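Local structure of GrpB family protein (Enterococcus faecalis, 2NRK) at residues A[119-122]-A[123-127]; A[159-162]-A[163-166]. The protein is of unknown function but belongs to the GrpB family, whose place in the nucleotidyltransferase clan hints at a nucleotide-related activity not yet established. All blocks are in the same frame, centred on the assembly; numbering follows the deposited sequence.

Contact 1 of 2, residues A[119-122]-A[123-127]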
ATOM      1  N   ALA A 119      -3.626   2.668   6.915  1.00 22.32           N
ATOM      2  CA  ALA A 119      -2.532   2.641   7.884  1.00 23.38           C
ATOM      3  C   ALA A 119      -2.919   3.435   9.128  1.00 22.59           C
ATOM      4  O   ALA A 119      -2.663   2.986  10.243  1.00 22.79           O
ATOM      5  CB  ALA A 119      -1.238   3.188   7.261  1.00 24.43           C
ATOM      6  N   PHE A 120      -3.526   4.617   8.926  1.00 22.51           N
ATOM      7  CA  PHE A 120      -3.950   5.511  10.021  1.00 22.39           C
ATOM      8  C   PHE A 120      -4.896   4.761  10.950  1.00 22.23           C
ATOM      9  O   PHE A 120      -4.674   4.719  12.163  1.00 23.10           O
ATOM     10  CB  PHE A 120      -4.641   6.742   9.427  1.00 23.27           C
ATOM     11  CG  PHE A 120      -5.106   7.743  10.456  1.00 22.20           C
ATOM     12  CD1 PHE A 120      -4.211   8.615  11.067  1.00 26.28           C
ATOM     13  CD2 PHE A 120      -6.463   7.845  10.742  1.00 25.04           C
ATOM     14  CE1 PHE A 120      -4.664   9.590  12.029  1.00 25.90           C
ATOM     15  CE2 PHE A 120      -6.917   8.792  11.696  1.00 25.32           C
ATOM     16  CZ  PHE A 120      -6.022   9.646  12.327  1.00 26.18           C
ATOM     17  N   ARG A 121      -5.908   4.114  10.367  1.00 23.14           N
ATOM     18  CA  ARG A 121      -6.850   3.318  11.151  1.00 22.31           C
ATOM     19  C   ARG A 121      -6.150   2.201  11.919  1.00 23.16           C
ATOM     20  O   ARG A 121      -6.337   2.057  13.152  1.00 23.61           O
ATOM     21  CB  ARG A 121      -7.913   2.696  10.230  1.00 23.13           C
ATOM     22  CG  ARG A 121      -8.878   1.786  11.015  1.00 22.98           C
ATOM     23  CD  ARG A 121      -9.641   0.934  10.007  1.00 23.32           C
ATOM     24  NE  ARG A 121      -8.773  -0.123   9.464  1.00 23.94           N
ATOM     25  CZ  ARG A 121      -9.150  -0.966   8.501  1.00 26.88           C
ATOM     26  NH1 ARG A 121     -10.389  -0.895   7.973  1.00 24.74           N
ATOM     27  NH2 ARG A 121      -8.297  -1.883   8.057  1.00 25.76           N
ATOM     28  N   ASN A 122      -5.342   1.417  11.207  1.00 21.97           N
ATOM     29  CA  ASN A 122      -4.718   0.236  11.838  1.00 22.43           C
ATOM     30  C   ASN A 122      -3.838   0.668  13.003  1.00 22.59           C
ATOM     31  O   ASN A 122      -3.824   0.032  14.064  1.00 24.28           O
ATOM     32  CB  ASN A 122      -3.941  -0.552  10.800  1.00 22.67           C
ATOM     33  CG  ASN A 122      -4.825  -1.208   9.770  1.00 23.16           C
ATOM     34  OD1 ASN A 122      -6.064  -1.191   9.866  1.00 23.91           O
ATOM     35  ND2 ASN A 122      -4.188  -1.820   8.751  1.00 25.50           N
ATOM     36  N   TYR A 123      -3.105   1.755  12.805  1.00 22.59           N
ATOM     37  CA  TYR A 123      -2.191   2.271  13.822  1.00 23.16           C
ATOM     38  C   TYR A 123      -2.965   2.736  15.070  1.00 23.64           C
ATOM     39  O   TYR A 123      -2.566   2.451  16.195  1.00 23.63           O
ATOM     40  CB  TYR A 123      -1.405   3.431  13.211  1.00 23.13           C
ATOM     41  CG  TYR A 123      -0.302   3.989  14.072  1.00 23.79           C
ATOM     42  CD1 TYR A 123       0.820   3.208  14.411  1.00 24.27           C
ATOM     43  CD2 TYR A 123      -0.361   5.310  14.533  1.00 23.37           C
ATOM     44  CE1 TYR A 123       1.864   3.736  15.219  1.00 24.09           C
ATOM     45  CE2 TYR A 123       0.701   5.869  15.302  1.00 22.50           C
ATOM     46  CZ  TYR A 123       1.804   5.056  15.643  1.00 24.18           C
ATOM     47  OH  TYR A 123       2.846   5.568  16.391  1.00 25.27           O
ATOM     48  N   LEU A 124      -4.074   3.464  14.883  1.00 22.61           N
ATOM     49  CA  LEU A 124      -4.859   3.894  16.058  1.00 23.18           C
ATOM     50  C   LEU A 124      -5.447   2.670  16.793  1.00 22.44           C
ATOM     51  O   LEU A 124      -5.468   2.659  18.026  1.00 22.91           O
ATOM     52  CB  LEU A 124      -5.989   4.830  15.664  1.00 23.49           C
ATOM     53  CG  LEU A 124      -5.480   6.195  15.222  1.00 24.19           C
ATOM     54  CD1 LEU A 124      -6.677   7.072  14.807  1.00 26.66           C
ATOM     55  CD2 LEU A 124      -4.672   6.896  16.339  1.00 26.27           C
ATOM     56  N   ARG A 125      -5.906   1.668  16.035  1.00 23.34           N
ATOM     57  CA  ARG A 125      -6.444   0.450  16.637  1.00 24.07           C
ATOM     58  C   ARG A 125      -5.411  -0.249  17.498  1.00 25.21           C
ATOM     59  O   ARG A 125      -5.783  -0.855  18.506  1.00 26.16           O
ATOM     60  CB  ARG A 125      -6.904  -0.526  15.550  1.00 23.93           C
ATOM     61  CG  ARG A 125      -8.212  -0.097  14.873  1.00 21.98           C
ATOM     62  CD  ARG A 125      -8.554  -1.054  13.737  1.00 23.83           C
ATOM     63  NE  ARG A 125      -9.914  -0.830  13.230  1.00 25.60           N
ATOM     64  CZ  ARG A 125     -10.521  -1.582  12.306  1.00 27.67           C
ATOM     65  NH1 ARG A 125      -9.865  -2.595  11.716  1.00 29.66           N
ATOM     66  NH2 ARG A 125     -11.786  -1.317  11.945  1.00 26.13           N
ATOM     67  N   GLU A 126      -4.135  -0.177  17.104  1.00 26.15           N
ATOM     68  CA  GLU A 126      -3.042  -0.863  17.849  1.00 27.59           C
ATOM     69  C   GLU A 126      -2.379  -0.021  18.946  1.00 27.28           C
ATOM     70  O   GLU A 126      -1.525  -0.516  19.714  1.00 26.87           O
ATOM     71  CB  GLU A 126      -1.952  -1.345  16.879  1.00 29.21           C
ATOM     72  CG  GLU A 126      -2.418  -2.267  15.775  1.00 34.78           C
ATOM     73  CD  GLU A 126      -2.886  -3.637  16.245  1.00 45.36           C
ATOM     74  OE1 GLU A 126      -2.596  -4.045  17.402  1.00 48.89           O
ATOM     75  OE2 GLU A 126      -3.546  -4.322  15.427  1.00 51.11           O
ATOM     76  N   ASN A 127      -2.765   1.250  19.026  1.00 26.16           N
ATOM     77  CA  ASN A 127      -2.135   2.214  19.920  1.00 26.01           C
ATOM     78  C   ASN A 127      -3.195   2.998  20.675  1.00 26.15           C
ATOM     79  O   ASN A 127      -3.406   4.169  20.398  1.00 25.24           O
ATOM     80  CB  ASN A 127      -1.213   3.155  19.119  1.00 25.95           C
ATOM     81  CG  ASN A 127       0.020   2.443  18.632  1.00 27.45           C
ATOM     82  OD1 ASN A 127       1.004   2.321  19.385  1.00 29.79           O
ATOM     83  ND2 ASN A 127      -0.038   1.898  17.421  1.00 25.71           N
TER
HETATM   84  O   HOH W   1      -7.045  -3.445  11.822  1.00 30.67           O
HETATM   85  O   HOH W   2      -4.978  -2.885  13.465  1.00 31.07           O
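Tyr123, Leu124 and Arg125 each give their backbone N-H to the carbonyl four residues earlier, on Ala119, Phe120 and Arg121, so 119-122 and 123-127 form successive turns of helix 111-126. The bond from Arg125 N to Arg121 O is 2.9 Å long and nearly linear; that from Glu126 N to Asn122 O, at 138°, is more bent. The amide ND2 of Asn127 turns back to donate to Tyr123 O at 2.9 Å. Among the side chains, the two arginine guanidinium groups lie flat on each other, planes 2° apart and centres 4.1 Å apart. Arg125 extends from CG to NE. Arg121 CD lies over the centre of the Arg125 group, and the bend at chi3 (74°) turns NE so that the two planes run parallel. Asn122 OD1 locks the Arg121 plane: NE and NH2 grip it side-on, at 2.9 and 3.0 Å, both bonds within the guanidinium plane. A water accepting from Arg125 NH1 and donating to Asn122 OD1 ties in the second arginine. Toward the interior, Leu124 CD1 sits over one face of the Phe120 ring, 4.0 Å from its centroid, a CH-pi contact. Outside these turns, Arg121 NH1 reaches Glu38 in a salt bridge and the carbonyl of His39, and Arg125 NE bonds Ser44 O. Two like charges can thus stack because acceptors spread around their rims probably offset the repulsion, and the stacked pair joins this helix to strand 34-40 and the loop after it.

Contact 2 of 2, residues A[159-162]-A[163-166]; sequences FIKK and IEKE
Ile163 lies one helical turn after Phe159 in helix 157-171, and its side chain can be followed outward. CB stands 3.6 Å from Phe159 O, the carbonyl that also accepts the Ile163 N-H in a straight 2.9 Å bond. CG1 leaves beside the backbone N (chi1 -61°), which carries it over one face of the Phe159 ring, 3.7 Å from the centroid and 20° off the ring normal, a CH-pi contact offset toward the CZ-CE2 rim. At the tip, CD1 stays at the CZ-CE1 rim, 4.0 Å from Phe159 CZ. CG2, anti to the backbone N, meets Phe120 and Tyr123 of helix 111-126. The Phe159 ring also meets Tyr134 of helix 128-142, where Ile130 packs on Ile163.

Other sides of the same turns carry charged groups. Glu164, extended beyond CG, lays its carboxylate against Ile160 CG2, with OE2 at 3.5 Å, and that oxygen forms a salt bridge with Arg116. A water accepts from Lys161 NZ and donates to Glu164 OE1, while Asp157 takes the lysine in a salt bridge. Lys162 and Glu166 are likewise bridged by water, their NZ and OE2 remaining 4.3 Å apart, beyond a salt bridge; OE1 of Glu166 is hydrogen-bonded to Tyr123 OH. The pairs Lys161-Glu164 and Lys162-Glu166 thus meet through water, probably a weak stabilisation beside the direct Asp157 and Arg116 bridges, while carbon-to-ring packing lines the side facing helices 111-126 and 128-142.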
ATOM      1  N   PHE A 159      -1.666  17.229  13.944  1.00 23.22           N
ATOM      2  CA  PHE A 159      -1.676  15.976  14.691  1.00 23.49           C
ATOM      3  C   PHE A 159      -1.950  14.817  13.745  1.00 23.65           C
ATOM      4  O   PHE A 159      -1.235  13.810  13.735  1.00 22.93           O
ATOM      5  CB  PHE A 159      -2.734  16.002  15.801  1.00 23.75           C
ATOM      6  CG  PHE A 159      -2.850  14.681  16.549  1.00 21.88           C
ATOM      7  CD1 PHE A 159      -1.960  14.364  17.569  1.00 24.98           C
ATOM      8  CD2 PHE A 159      -3.815  13.741  16.181  1.00 25.16           C
ATOM      9  CE1 PHE A 159      -2.064  13.149  18.270  1.00 26.33           C
ATOM     10  CE2 PHE A 159      -3.905  12.549  16.848  1.00 27.60           C
ATOM     11  CZ  PHE A 159      -3.037  12.238  17.898  1.00 26.94           C
ATOM     12  N   ILE A 160      -2.982  14.970  12.924  1.00 23.10           N
ATOM     13  CA  ILE A 160      -3.319  13.899  11.975  1.00 24.85           C
ATOM     14  C   ILE A 160      -2.146  13.584  11.027  1.00 25.39           C
ATOM     15  O   ILE A 160      -1.834  12.408  10.809  1.00 25.74           O
ATOM     16  CB  ILE A 160      -4.604  14.243  11.186  1.00 25.52           C
ATOM     17  CG1 ILE A 160      -5.800  14.159  12.142  1.00 25.28           C
ATOM     18  CG2 ILE A 160      -4.737  13.311   9.962  1.00 25.17           C
ATOM     19  CD1 ILE A 160      -7.089  14.864  11.586  1.00 27.96           C
ATOM     20  N   LYS A 161      -1.505  14.603  10.458  1.00 25.11           N
ATOM     21  CA  LYS A 161      -0.349  14.364   9.571  1.00 26.01           C
ATOM     22  C   LYS A 161       0.782  13.635  10.298  1.00 25.16           C
ATOM     23  O   LYS A 161       1.390  12.721   9.748  1.00 24.98           O
ATOM     24  CB  LYS A 161       0.175  15.666   8.945  1.00 26.73           C
ATOM     25  CG  LYS A 161      -0.805  16.336   7.980  1.00 33.02           C
ATOM     26  CD  LYS A 161      -0.702  15.833   6.551  1.00 40.17           C
ATOM     27  CE  LYS A 161      -1.372  16.822   5.580  1.00 42.07           C
ATOM     28  NZ  LYS A 161      -2.820  16.954   5.877  1.00 42.95           N
ATOM     29  N   LYS A 162       1.034  14.016  11.549  1.00 23.28           N
ATOM     30  CA  LYS A 162       2.080  13.350  12.332  1.00 23.18           C
ATOM     31  C   LYS A 162       1.742  11.861  12.500  1.00 23.24           C
ATOM     32  O   LYS A 162       2.590  10.966  12.297  1.00 22.74           O
ATOM     33  CB  LYS A 162       2.195  13.999  13.723  1.00 23.09           C
ATOM     34  CG  LYS A 162       3.206  13.280  14.608  1.00 23.53           C
ATOM     35  CD  LYS A 162       3.316  13.896  16.001  1.00 25.67           C
ATOM     36  CE  LYS A 162       4.673  13.496  16.585  1.00 27.69           C
ATOM     37  NZ  LYS A 162       4.846  13.759  18.003  1.00 31.66           N
ATOM     38  N   ILE A 163       0.517  11.602  12.908  1.00 22.73           N
ATOM     39  CA  ILE A 163       0.078  10.228  13.142  1.00 22.47           C
ATOM     40  C   ILE A 163       0.039   9.418  11.843  1.00 23.35           C
ATOM     41  O   ILE A 163       0.383   8.222  11.823  1.00 23.25           O
ATOM     42  CB  ILE A 163      -1.290  10.196  13.890  1.00 23.34           C
ATOM     43  CG1 ILE A 163      -1.138  10.880  15.259  1.00 24.99           C
ATOM     44  CG2 ILE A 163      -1.835   8.729  14.005  1.00 23.99           C
ATOM     45  CD1 ILE A 163       0.074  10.378  16.092  1.00 25.93           C
ATOM     46  N   GLU A 164      -0.397  10.064  10.765  1.00 23.35           N
ATOM     47  CA  GLU A 164      -0.433   9.354   9.458  1.00 24.12           C
ATOM     48  C   GLU A 164       0.982   8.889   9.077  1.00 23.99           C
ATOM     49  O   GLU A 164       1.170   7.801   8.496  1.00 23.92           O
ATOM     50  CB  GLU A 164      -0.975  10.267   8.359  1.00 24.32           C
ATOM     51  CG  GLU A 164      -2.509  10.395   8.405  1.00 25.56           C
ATOM     52  CD  GLU A 164      -3.080  11.391   7.353  1.00 25.20           C
ATOM     53  OE1 GLU A 164      -2.319  12.231   6.811  1.00 28.11           O
ATOM     54  OE2 GLU A 164      -4.321  11.293   7.087  1.00 27.96           O
ATOM     55  N   LYS A 165       1.964   9.718   9.374  1.00 24.37           N
ATOM     56  CA  LYS A 165       3.347   9.385   9.052  1.00 24.14           C
ATOM     57  C   LYS A 165       3.836   8.223   9.917  1.00 23.45           C
ATOM     58  O   LYS A 165       4.413   7.255   9.409  1.00 24.60           O
ATOM     59  CB  LYS A 165       4.220  10.636   9.211  1.00 25.39           C
ATOM     60  CG  LYS A 165       5.671  10.412   8.950  1.00 28.80           C
ATOM     61  CD  LYS A 165       6.373  11.784   8.747  1.00 34.50           C
ATOM     62  CE  LYS A 165       7.877  11.620   8.756  1.00 40.44           C
ATOM     63  NZ  LYS A 165       8.602  12.951   8.618  1.00 44.07           N
ATOM     64  N   GLU A 166       3.607   8.298  11.233  1.00 22.85           N
ATOM     65  CA  GLU A 166       3.945   7.200  12.128  1.00 22.81           C
ATOM     66  C   GLU A 166       3.235   5.917  11.679  1.00 22.42           C
ATOM     67  O   GLU A 166       3.825   4.822  11.705  1.00 22.79           O
ATOM     68  CB  GLU A 166       3.522   7.511  13.559  1.00 23.00           C
ATOM     69  CG  GLU A 166       4.305   8.665  14.184  1.00 23.66           C
ATOM     70  CD  GLU A 166       3.942   8.930  15.656  1.00 25.01           C
ATOM     71  OE1 GLU A 166       3.100   8.221  16.242  1.00 27.43           O
ATOM     72  OE2 GLU A 166       4.513   9.877  16.236  1.00 27.45           O
TER
HETATM   73  O   HOH W   3      -3.868  14.328   5.884  1.00 31.04           O
HETATM   74  O   HOH W   4       3.275  11.182  18.399  1.00 55.54           O

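Contact 1 is partly buried and contact 2 lies at the surface, yet they are neighbours, their centres about 11 Å apart on adjoining helices 111-126 and 157-171. Phe120 CE1 packs 3.6 Å from Ile163 CG2, and the Tyr123-Glu166 pair adds a polar tie between the helices. Both place an aliphatic branch over a phenylalanine face one turn away, and both apolar patches also meet helix 128-142. Their polar sides diverge with location: 119-127 directs arginines toward strand 34-40 and its following loop, whereas 159-166 pairs lysines and glutamates through water, with Lys165 packing on Phe108 of the second subunit.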